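Local structure of regulatory protein SdiA (Escherichia coli, 4LFU) at residues Phe213-Lys216 and Asn217-Lys220; Ser181-Glu184 and Lys185-Arg189; Asn226-Gln229 and Val230-Ala234; Met163-Arg167 and Leu168-Ile172. The protein activates transcription of the ftsQAZ cell-division genes as a LuxR-type quorum-sensing receptor that binds AI-1 autoinducers through its N-terminal region and DNA probably through a helix-turn-helix. One frame throughout, in Å; residues are numbered along the deposited sequence.

Interaction 1: residues Phe213-Lys216 and Asn217-Lys220; sequences FHQK and NMQK
Across one turn of helix 208-222, the amide of N217 lies over the ring of F213, an i to i+4 pair on the exposed flank of the helix. ND2 stands 3.6 Å above the ring plane, over the centre, while amide and ring planes are 76° apart, so the amide is set steeply to the face and does not stack flat on it. F213 reaches this place because its CG is anti to the backbone N (chi1 -178°), which carries the ring along the helix toward the next turn.

The polar contacts are of two kinds. One ordered water accepts from N217 ND2 at 2.7 Å and also hydrogen-bonds H214 ND1, which ties the amide to the imidazole three residues earlier and probably helps to fix the rotation of the amide. The backbone supplies four successive i to i+4 bonds, from N217 N to F213 O through K220 N to K216 O, the last measuring 2.8 Å.

Packing between the side chains is lighter: the methyl CE of M218 lies 3.5 Å from the amide oxygen OE1 of Q215, while the other end of that amide, NE2, is hydrogen-bonded to T191.

The start of this segment belongs to the predicted helix-turn-helix, whose second helix is normally the one that reads DNA. H214, Q215 and N217 pack on helix 182-192, whereas M218 and Q219 turn to V230 of helix 227-237.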
loop_
_atom_site.group_PDB
_atom_site.type_symbol
_atom_site.label_atom_id
_atom_site.label_comp_id
_atom_site.label_asym_id
_atom_site.label_seq_id
_atom_site.Cartn_x
_atom_site.Cartn_y
_atom_site.Cartn_z
ATOM N N PHE A 213 -5.854 30.789 -9.004
ATOM C CA PHE A 213 -5.139 30.545 -10.242
ATOM C C PHE A 213 -4.639 29.106 -10.278
ATOM O O PHE A 213 -4.952 28.373 -11.194
ATOM C CB PHE A 213 -3.953 31.520 -10.359
ATOM C CG PHE A 213 -3.142 31.391 -11.641
ATOM C CD1 PHE A 213 -3.769 31.308 -12.898
ATOM C CD2 PHE A 213 -1.746 31.397 -11.591
ATOM C CE1 PHE A 213 -3.013 31.209 -14.073
ATOM C CE2 PHE A 213 -0.978 31.304 -12.773
ATOM C CZ PHE A 213 -1.620 31.222 -14.007
ATOM N N HIS A 214 -3.860 28.720 -9.283
ATOM C CA HIS A 214 -3.335 27.350 -9.183
ATOM C C HIS A 214 -4.418 26.253 -9.127
ATOM O O HIS A 214 -4.277 25.227 -9.792
ATOM C CB HIS A 214 -2.354 27.229 -8.006
ATOM C CG HIS A 214 -1.105 28.033 -8.193
ATOM N ND1 HIS A 214 -0.176 27.749 -9.172
ATOM C CD2 HIS A 214 -0.642 29.129 -7.545
ATOM C CE1 HIS A 214 0.818 28.614 -9.101
ATOM N NE2 HIS A 214 0.559 29.459 -8.120
ATOM N N GLN A 215 -5.479 26.495 -8.348
ATOM C CA GLN A 215 -6.634 25.596 -8.247
ATOM C C GLN A 215 -7.228 25.310 -9.616
ATOM O O GLN A 215 -7.441 24.156 -9.972
ATOM C CB GLN A 215 -7.742 26.154 -7.328
ATOM C CG GLN A 215 -7.394 26.345 -5.856
ATOM C CD GLN A 215 -7.226 25.053 -5.070
ATOM O OE1 GLN A 215 -7.103 23.957 -5.632
ATOM N NE2 GLN A 215 -7.173 25.189 -3.744
ATOM N N LYS A 216 -7.478 26.382 -10.355
ATOM C CA LYS A 216 -7.967 26.357 -11.729
ATOM C C LYS A 216 -7.119 25.578 -12.709
ATOM O O LYS A 216 -7.668 24.845 -13.528
ATOM C CB LYS A 216 -8.142 27.784 -12.244
ATOM C CG LYS A 216 -9.591 28.258 -12.264
ATOM C CD LYS A 216 -10.312 28.003 -10.922
ATOM C CE LYS A 216 -11.725 27.470 -11.130
ATOM N NZ LYS A 216 -12.359 27.093 -9.814
ATOM N N ASN A 217 -5.798 25.739 -12.629
ATOM C CA ASN A 217 -4.858 25.025 -13.512
ATOM C C ASN A 217 -4.849 23.510 -13.268
ATOM O O ASN A 217 -4.689 22.735 -14.202
ATOM C CB ASN A 217 -3.416 25.569 -13.377
ATOM C CG ASN A 217 -3.270 27.042 -13.834
ATOM O OD1 ASN A 217 -4.108 27.573 -14.569
ATOM N ND2 ASN A 217 -2.182 27.689 -13.409
ATOM N N MET A 218 -4.979 23.112 -12.005
ATOM C CA MET A 218 -5.045 21.713 -11.599
ATOM C C MET A 218 -6.391 21.104 -12.051
ATOM O O MET A 218 -6.446 19.955 -12.480
ATOM C CB MET A 218 -4.902 21.604 -10.079
ATOM C CG MET A 218 -3.475 21.714 -9.540
ATOM S SD MET A 218 -3.339 21.448 -7.747
ATOM C CE MET A 218 -4.116 22.910 -7.060
ATOM N N GLN A 219 -7.455 21.897 -11.946
ATOM C CA GLN A 219 -8.790 21.513 -12.401
ATOM C C GLN A 219 -8.776 21.321 -13.895
ATOM O O GLN A 219 -9.250 20.303 -14.387
ATOM C CB GLN A 219 -9.843 22.559 -11.987
ATOM C CG GLN A 219 -10.370 22.323 -10.597
ATOM C CD GLN A 219 -10.951 23.545 -9.926
ATOM O OE1 GLN A 219 -10.547 23.899 -8.807
ATOM N NE2 GLN A 219 -11.916 24.181 -10.569
ATOM N N LYS A 220 -8.190 22.288 -14.604
ATOM C CA LYS A 220 -8.016 22.203 -16.049
ATOM C C LYS A 220 -7.188 20.995 -16.503
ATOM O O LYS A 220 -7.624 20.273 -17.395
ATOM C CB LYS A 220 -7.504 23.554 -16.617
ATOM C CG LYS A 220 -6.867 23.526 -18.029
ATOM C CD LYS A 220 -6.409 24.947 -18.516
ATOM C CE LYS A 220 -5.310 25.611 -17.626
ATOM N NZ LYS A 220 -4.146 24.706 -17.258
HETATM O O HOH W 1 -0.419 26.770 -11.624
#

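Interaction 2: residues Ser181-Glu184 and Lys185-Arg189; sequences SKRE and KEILR
S181 O receives the amide of K185 at 3.0 Å in an almost straight bond (N-H...O 178°), and the bonds of E186, I187 and L188 to K182, R183 and E184 continue it as the first turns of an alpha-helix. The start is a capping box: S181, at the N-cap, accepts from E184 N through OG at 2.9 Å, and E184 answers by taking S181 N on OE2 at 3.2 Å. Two of the amides at the helix start thus gain side-chain acceptors. E184 can reach back because its CG lies beside its own backbone N (chi1 -73°) and the chain beyond is extended. The same OE2 makes a salt bridge with K221, so this carboxylate also ties the helix start to helix 208-222.

On another flank R183 and E186 form an i to i+3 salt bridge. The chain of R183 bends at chi2 and chi3 to bring NH1 of the guanidinium to the carboxylate, the two side chains crossing at an angle, and its methylenes CD and CG also lie near the methyl CD1 of I187. Buried I187 and L188 face inward in the LuxR-type DNA-binding domain: I187 meets helices 197-204 and 208-222, L188 meets helix 227-237. In the salt bridge, R183 NH1 approaches E186 OE1 at 2.9 Å from the syn side, with OE1 close to the guanidinium plane but NH1 33° out of the carboxylate plane.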
loop_
_atom_site.group_PDB
_atom_site.type_symbol
_atom_site.label_atom_id
_atom_site.label_comp_id
_atom_site.label_asym_id
_atom_site.label_seq_id
_atom_site.Cartn_x
_atom_site.Cartn_y
_atom_site.Cartn_z
ATOM N N SER A 181 2.806 20.938 -10.406
ATOM C CA SER A 181 3.992 21.660 -9.984
ATOM C C SER A 181 4.081 21.547 -8.491
ATOM O O SER A 181 3.086 21.246 -7.827
ATOM C CB SER A 181 3.864 23.142 -10.366
ATOM O OG SER A 181 2.927 23.816 -9.513
ATOM N N LYS A 182 5.273 21.815 -7.965
ATOM C CA LYS A 182 5.508 21.879 -6.528
ATOM C C LYS A 182 4.512 22.801 -5.827
ATOM O O LYS A 182 3.976 22.453 -4.781
ATOM C CB LYS A 182 6.924 22.389 -6.241
ATOM C CG LYS A 182 8.021 21.342 -6.277
ATOM C CD LYS A 182 9.284 21.836 -5.520
ATOM C CE LYS A 182 8.974 22.267 -4.052
ATOM N NZ LYS A 182 8.496 21.143 -3.135
ATOM N N ARG A 183 4.308 23.992 -6.387
ATOM C CA ARG A 183 3.402 24.987 -5.807
ATOM C C ARG A 183 1.943 24.533 -5.854
ATOM O O ARG A 183 1.201 24.751 -4.909
ATOM C CB ARG A 183 3.545 26.325 -6.534
ATOM C CG ARG A 183 2.600 27.410 -6.049
ATOM C CD ARG A 183 2.867 27.725 -4.611
ATOM N NE ARG A 183 2.917 29.161 -4.385
ATOM C CZ ARG A 183 3.513 29.738 -3.347
ATOM N NH1 ARG A 183 4.115 29.000 -2.423
ATOM N NH2 ARG A 183 3.506 31.063 -3.245
ATOM N N GLU A 184 1.537 23.903 -6.953
ATOM C CA GLU A 184 0.195 23.320 -7.056
ATOM C C GLU A 184 -0.041 22.280 -5.953
ATOM O O GLU A 184 -1.020 22.376 -5.226
ATOM C CB GLU A 184 -0.043 22.747 -8.463
ATOM C CG GLU A 184 -0.240 23.852 -9.487
ATOM C CD GLU A 184 -0.368 23.380 -10.941
ATOM O OE1 GLU A 184 -0.888 24.185 -11.744
ATOM O OE2 GLU A 184 0.058 22.254 -11.295
ATOM N N LYS A 185 0.878 21.316 -5.819
ATOM C CA LYS A 185 0.850 20.298 -4.754
ATOM C C LYS A 185 0.792 20.900 -3.338
ATOM O O LYS A 185 0.004 20.445 -2.485
ATOM C CB LYS A 185 2.035 19.337 -4.876
ATOM C CG LYS A 185 1.974 18.434 -6.095
ATOM C CD LYS A 185 3.055 17.361 -6.066
ATOM C CE LYS A 185 3.895 17.408 -7.349
ATOM N NZ LYS A 185 4.183 16.060 -7.970
ATOM N N GLU A 186 1.588 21.941 -3.095
ATOM C CA GLU A 186 1.568 22.638 -1.797
ATOM C C GLU A 186 0.193 23.226 -1.458
ATOM O O GLU A 186 -0.319 23.023 -0.366
ATOM C CB GLU A 186 2.662 23.710 -1.744
ATOM C CG GLU A 186 2.596 24.631 -0.517
ATOM C CD GLU A 186 3.762 25.611 -0.472
ATOM O OE1 GLU A 186 3.997 26.294 -1.491
ATOM O OE2 GLU A 186 4.460 25.690 0.571
ATOM N N ILE A 187 -0.388 23.975 -2.388
ATOM C CA ILE A 187 -1.775 24.444 -2.279
ATOM C C ILE A 187 -2.803 23.297 -2.111
ATOM O O ILE A 187 -3.738 23.413 -1.335
ATOM C CB ILE A 187 -2.142 25.393 -3.464
ATOM C CG1 ILE A 187 -1.488 26.777 -3.240
ATOM C CG2 ILE A 187 -3.697 25.549 -3.631
ATOM C CD1 ILE A 187 -1.281 27.585 -4.491
ATOM N N LEU A 188 -2.600 22.190 -2.827
ATOM C CA LEU A 188 -3.473 21.026 -2.725
ATOM C C LEU A 188 -3.483 20.447 -1.319
ATOM O O LEU A 188 -4.544 20.190 -0.764
ATOM C CB LEU A 188 -3.080 19.974 -3.751
ATOM C CG LEU A 188 -4.287 19.182 -4.254
ATOM C CD1 LEU A 188 -5.413 20.116 -4.785
ATOM C CD2 LEU A 188 -3.801 18.196 -5.300
ATOM N N ARG A 189 -2.299 20.295 -0.737
ATOM C CA ARG A 189 -2.145 19.849 0.657
ATOM C C ARG A 189 -2.901 20.657 1.695
ATOM O O ARG A 189 -3.485 20.083 2.623
ATOM C CB ARG A 189 -0.665 19.758 1.037
ATOM C CG ARG A 189 0.051 18.590 0.354
ATOM C CD ARG A 189 1.409 18.300 1.026
ATOM N NE ARG A 189 2.346 19.418 0.851
ATOM C CZ ARG A 189 3.085 19.614 -0.238
ATOM N NH1 ARG A 189 3.023 18.765 -1.268
ATOM N NH2 ARG A 189 3.902 20.651 -0.288
#

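Interaction 3: residues Asn226-Gln229 and Val230-Ala234; sequences NKTQ and VACYA
Q229 and Y233 face each other one turn apart near the start of helix 227-237, the last helix of the LuxR-type DNA-binding domain, which begins after N226 at the N-cap. The glutamine chain runs out over one face of the tyrosine ring: its methylene CG comes within 3.5 Å of Y233 CE1, and the terminal amide plane is inclined 32° to the ring. With CG anti to the backbone N (chi1 -178°) and the chain extended beyond it, the glutamine is carried outward until its end crosses the ring at a slant. The tyrosine returns the contact at its base, where CD1 sits 3.2 Å from Q229 O, the carbonyl that also accepts from Y233 N.

A smaller pair, T228 and C232, occupies a neighbouring flank. The methyl CG2 of T228 lies 4.1 Å from SG of C232, and C232 N bonds to T228 O at 2.9 Å. V230 is turned toward the interior of the domain, where it packs on L188 of helix 182-192 and on I222 of helix 208-222.

The T228 and C232 flank meets the second subunit: T228 packs on T228 of that subunit and C232 on its A192, so this helix takes part in the dimer interface. Y233 OH is hydrogen-bonded to E193 of the second subunit, and its ring meets F52 of its own chain nearly at right angles. Close to the helix start, one methyl of V230, CG2, lies beside its backbone N and rests 3.5 Å from N226 O.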
loop_
_atom_site.group_PDB
_atom_site.type_symbol
_atom_site.label_atom_id
_atom_site.label_comp_id
_atom_site.label_asym_id
_atom_site.label_seq_id
_atom_site.Cartn_x
_atom_site.Cartn_y
_atom_site.Cartn_z
ATOM N N ASN A 226 -14.150 20.751 -9.535
ATOM C CA ASN A 226 -13.815 21.580 -8.369
ATOM C C ASN A 226 -12.544 21.063 -7.677
ATOM O O ASN A 226 -12.005 20.053 -8.077
ATOM C CB ASN A 226 -14.991 21.638 -7.368
ATOM C CG ASN A 226 -15.572 20.270 -7.060
ATOM O OD1 ASN A 226 -16.763 20.059 -7.235
ATOM N ND2 ASN A 226 -14.741 19.329 -6.653
ATOM N N LYS A 227 -12.097 21.766 -6.635
ATOM C CA LYS A 227 -10.870 21.453 -5.898
ATOM C C LYS A 227 -10.964 20.167 -5.049
ATOM O O LYS A 227 -9.950 19.524 -4.775
ATOM C CB LYS A 227 -10.496 22.640 -5.000
ATOM C CG LYS A 227 -11.495 22.945 -3.882
ATOM C CD LYS A 227 -11.290 24.334 -3.296
ATOM C CE LYS A 227 -11.826 24.397 -1.867
ATOM N NZ LYS A 227 -11.648 25.740 -1.251
ATOM N N THR A 228 -12.183 19.827 -4.623
ATOM C CA THR A 228 -12.440 18.638 -3.782
ATOM C C THR A 228 -12.076 17.371 -4.504
ATOM O O THR A 228 -11.397 16.524 -3.924
ATOM C CB THR A 228 -13.916 18.527 -3.286
ATOM O OG1 THR A 228 -14.330 19.777 -2.717
ATOM C CG2 THR A 228 -14.045 17.413 -2.223
ATOM N N GLN A 229 -12.528 17.253 -5.754
ATOM C CA GLN A 229 -12.189 16.107 -6.609
ATOM C C GLN A 229 -10.678 16.039 -6.866
ATOM O O GLN A 229 -10.089 14.955 -6.859
ATOM C CB GLN A 229 -12.963 16.102 -7.959
ATOM C CG GLN A 229 -12.583 14.837 -8.768
ATOM C CD GLN A 229 -13.061 14.797 -10.205
ATOM O OE1 GLN A 229 -14.221 14.515 -10.471
ATOM N NE2 GLN A 229 -12.141 15.013 -11.149
ATOM N N VAL A 230 -10.048 17.196 -7.084
ATOM C CA VAL A 230 -8.578 17.222 -7.284
ATOM C C VAL A 230 -7.830 16.748 -6.047
ATOM O O VAL A 230 -6.968 15.862 -6.126
ATOM C CB VAL A 230 -8.055 18.606 -7.677
ATOM C CG1 VAL A 230 -6.544 18.532 -7.936
ATOM C CG2 VAL A 230 -8.779 19.098 -8.878
ATOM N N ALA A 231 -8.171 17.324 -4.901
ATOM C CA ALA A 231 -7.549 16.936 -3.646
ATOM C C ALA A 231 -7.797 15.462 -3.300
ATOM O O ALA A 231 -6.887 14.766 -2.848
ATOM C CB ALA A 231 -8.029 17.858 -2.515
ATOM N N CYS A 232 -9.025 14.979 -3.504
ATOM C CA CYS A 232 -9.357 13.570 -3.182
ATOM C C CYS A 232 -8.672 12.580 -4.084
ATOM O O CYS A 232 -8.226 11.563 -3.618
ATOM C CB CYS A 232 -10.860 13.330 -3.226
ATOM S SG CYS A 232 -11.668 14.111 -1.863
ATOM N N TYR A 233 -8.598 12.883 -5.376
ATOM C CA TYR A 233 -7.853 12.048 -6.322
ATOM C C TYR A 233 -6.355 11.978 -5.988
ATOM O O TYR A 233 -5.757 10.887 -5.956
ATOM C CB TYR A 233 -8.086 12.524 -7.759
ATOM C CG TYR A 233 -9.303 11.904 -8.425
ATOM C CD1 TYR A 233 -10.565 12.001 -7.854
ATOM C CD2 TYR A 233 -9.184 11.215 -9.638
ATOM C CE1 TYR A 233 -11.684 11.444 -8.474
ATOM C CE2 TYR A 233 -10.307 10.640 -10.270
ATOM C CZ TYR A 233 -11.546 10.764 -9.679
ATOM O OH TYR A 233 -12.648 10.219 -10.298
ATOM N N ALA A 234 -5.777 13.143 -5.720
ATOM C CA ALA A 234 -4.398 13.270 -5.223
ATOM C C ALA A 234 -4.125 12.507 -3.915
ATOM O O ALA A 234 -3.119 11.802 -3.772
ATOM C CB ALA A 234 -4.095 14.742 -5.018
#

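Interaction 4: residues Met163-Arg167 and Leu168-Ile172; sequences MALMR and LNDEI
L165 and D170 lie side by side where helix 147-167 ends in a Schellman motif. D170 N bonds to L165 O at 2.9 Å nearly in line with the carbonyl, and N169 N reaches M166 O at 3.0 Å from well above the carbonyl plane. N169, with positive phi (49°), is the C-prime residue that turns the chain out of the helix.

The tight part is on the inner side. L165 CD2 touches both CB and CG of D170 at 3.9 Å, so the leucine methyl packs against the base of the aspartate. Its other methyl, CD1, meets CG2 of I172 at 4.0 Å. The two residues also share surroundings: both touch Y27 of helix 23-36, while L165 reaches L44 and I172 reaches V46 on strand 41-47. The helix end and the chain after it are thereby packed against the core of the autoinducer-binding domain.

The outer side is looser. Exposed R167 and partly exposed L168 run side by side, pointing the same way, and the leucine methyl CD2 comes to 3.5 Å from R167 NH1, obliquely to the guanidinium. That group is held from elsewhere, NH2 donating to the carbonyl of M20. N169, also exposed, has its CB turned away from the helix and contributes here mainly through its backbone.

An Asx turn follows directly: D170 accepts the amide of I172 on OD1 at 3.1 Å, met from the anti side and 19° out of the carboxylate plane.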
loop_
_atom_site.group_PDB
_atom_site.type_symbol
_atom_site.label_atom_id
_atom_site.label_comp_id
_atom_site.label_asym_id
_atom_site.label_seq_id
_atom_site.Cartn_x
_atom_site.Cartn_y
_atom_site.Cartn_z
ATOM N N MET A 163 4.821 -4.445 -10.962
ATOM C CA MET A 163 5.899 -3.420 -10.978
ATOM C C MET A 163 6.481 -3.209 -12.378
ATOM O O MET A 163 6.647 -2.056 -12.813
ATOM C CB MET A 163 7.000 -3.712 -9.952
ATOM C CG MET A 163 6.550 -3.570 -8.469
ATOM S SD MET A 163 5.654 -2.053 -8.009
ATOM C CE MET A 163 6.878 -0.796 -8.407
ATOM N N ALA A 164 6.746 -4.308 -13.103
ATOM C CA ALA A 164 7.109 -4.215 -14.519
ATOM C C ALA A 164 6.060 -3.451 -15.314
ATOM O O ALA A 164 6.385 -2.518 -16.043
ATOM C CB ALA A 164 7.330 -5.596 -15.122
ATOM N N LEU A 165 4.795 -3.828 -15.180
ATOM C CA LEU A 165 3.729 -3.133 -15.922
ATOM C C LEU A 165 3.566 -1.657 -15.542
ATOM O O LEU A 165 3.131 -0.862 -16.357
ATOM C CB LEU A 165 2.386 -3.884 -15.803
ATOM C CG LEU A 165 2.317 -5.271 -16.463
ATOM C CD1 LEU A 165 1.250 -6.136 -15.806
ATOM C CD2 LEU A 165 2.074 -5.158 -17.951
ATOM N N MET A 166 3.884 -1.308 -14.295
ATOM C CA MET A 166 3.906 0.091 -13.865
ATOM C C MET A 166 5.046 0.847 -14.536
ATOM O O MET A 166 4.834 1.947 -15.040
ATOM C CB MET A 166 3.998 0.218 -12.342
ATOM C CG MET A 166 2.627 0.262 -11.656
ATOM S SD MET A 166 2.724 0.574 -9.884
ATOM C CE MET A 166 2.611 2.360 -9.825
ATOM N N ARG A 167 6.235 0.237 -14.551
ATOM C CA ARG A 167 7.409 0.768 -15.259
ATOM C C ARG A 167 7.141 0.989 -16.748
ATOM O O ARG A 167 7.570 1.986 -17.299
ATOM C CB ARG A 167 8.619 -0.164 -15.072
ATOM C CG ARG A 167 9.748 0.076 -16.074
ATOM C CD ARG A 167 11.033 -0.667 -15.684
ATOM N NE ARG A 167 10.898 -2.124 -15.752
ATOM C CZ ARG A 167 10.847 -2.827 -16.884
ATOM N NH1 ARG A 167 10.909 -2.210 -18.056
ATOM N NH2 ARG A 167 10.725 -4.147 -16.841
ATOM N N LEU A 168 6.406 0.061 -17.365
ATOM C CA LEU A 168 6.035 0.109 -18.781
ATOM C C LEU A 168 4.799 0.959 -19.024
ATOM O O LEU A 168 4.207 0.904 -20.104
ATOM C CB LEU A 168 5.812 -1.310 -19.329
ATOM C CG LEU A 168 7.001 -2.284 -19.245
ATOM C CD1 LEU A 168 6.636 -3.711 -19.617
ATOM C CD2 LEU A 168 8.135 -1.815 -20.129
ATOM N N ASN A 169 4.408 1.747 -18.019
ATOM C CA ASN A 169 3.257 2.659 -18.112
ATOM C C ASN A 169 1.953 2.033 -18.654
ATOM O O ASN A 169 1.148 2.708 -19.318
ATOM C CB ASN A 169 3.635 3.920 -18.899
ATOM C CG ASN A 169 2.772 5.118 -18.526
ATOM O OD1 ASN A 169 2.696 5.506 -17.353
ATOM N ND2 ASN A 169 2.109 5.712 -19.528
ATOM N N ASP A 170 1.737 0.747 -18.333
ATOM C CA ASP A 170 0.563 -0.001 -18.800
ATOM C C ASP A 170 -0.789 0.423 -18.197
ATOM O O ASP A 170 -0.884 0.761 -17.010
ATOM C CB ASP A 170 0.772 -1.498 -18.630
ATOM C CG ASP A 170 -0.051 -2.297 -19.620
ATOM O OD1 ASP A 170 -1.241 -2.560 -19.349
ATOM O OD2 ASP A 170 0.491 -2.638 -20.690
ATOM N N GLU A 171 -1.812 0.396 -19.053
ATOM C CA GLU A 171 -3.173 0.853 -18.770
ATOM C C GLU A 171 -3.842 0.019 -17.664
ATOM O O GLU A 171 -4.744 0.498 -16.961
ATOM C CB GLU A 171 -4.018 0.764 -20.056
ATOM C CG GLU A 171 -3.905 -0.644 -20.696
ATOM C CD GLU A 171 -4.780 -0.886 -21.922
ATOM O OE1 GLU A 171 -4.607 -1.965 -22.533
ATOM O OE2 GLU A 171 -5.636 -0.033 -22.273
ATOM N N ILE A 172 -3.392 -1.229 -17.532
ATOM C CA ILE A 172 -3.925 -2.153 -16.549
ATOM C C ILE A 172 -3.685 -1.628 -15.128
ATOM O O ILE A 172 -4.558 -1.779 -14.267
ATOM C CB ILE A 172 -3.398 -3.610 -16.749
ATOM C CG1 ILE A 172 -4.375 -4.614 -16.115
ATOM C CG2 ILE A 172 -1.926 -3.770 -16.280
ATOM C CD1 ILE A 172 -3.877 -6.054 -15.997
#

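How the interactions relate
Along the chain interaction 4 comes first, then 2, 1 and 3. Interaction 4 ends the long helix of the autoinducer-binding domain and begins the connection to helix 182-192; its centre is about 24 to 28 Å from the others, and it touches none of them. Interactions 1, 2 and 3 lie on helices 208-222, 182-192 and 227-237, with centres about 10 to 12 Å apart, and each touches the other two, as where L188 of interaction 2 packs on A234 of interaction 3. These three thus belong to one compact helical DNA-binding domain, whereas interaction 4 lies where the ligand-binding domain passes into the connection to it. Interaction 3 also reaches the second subunit.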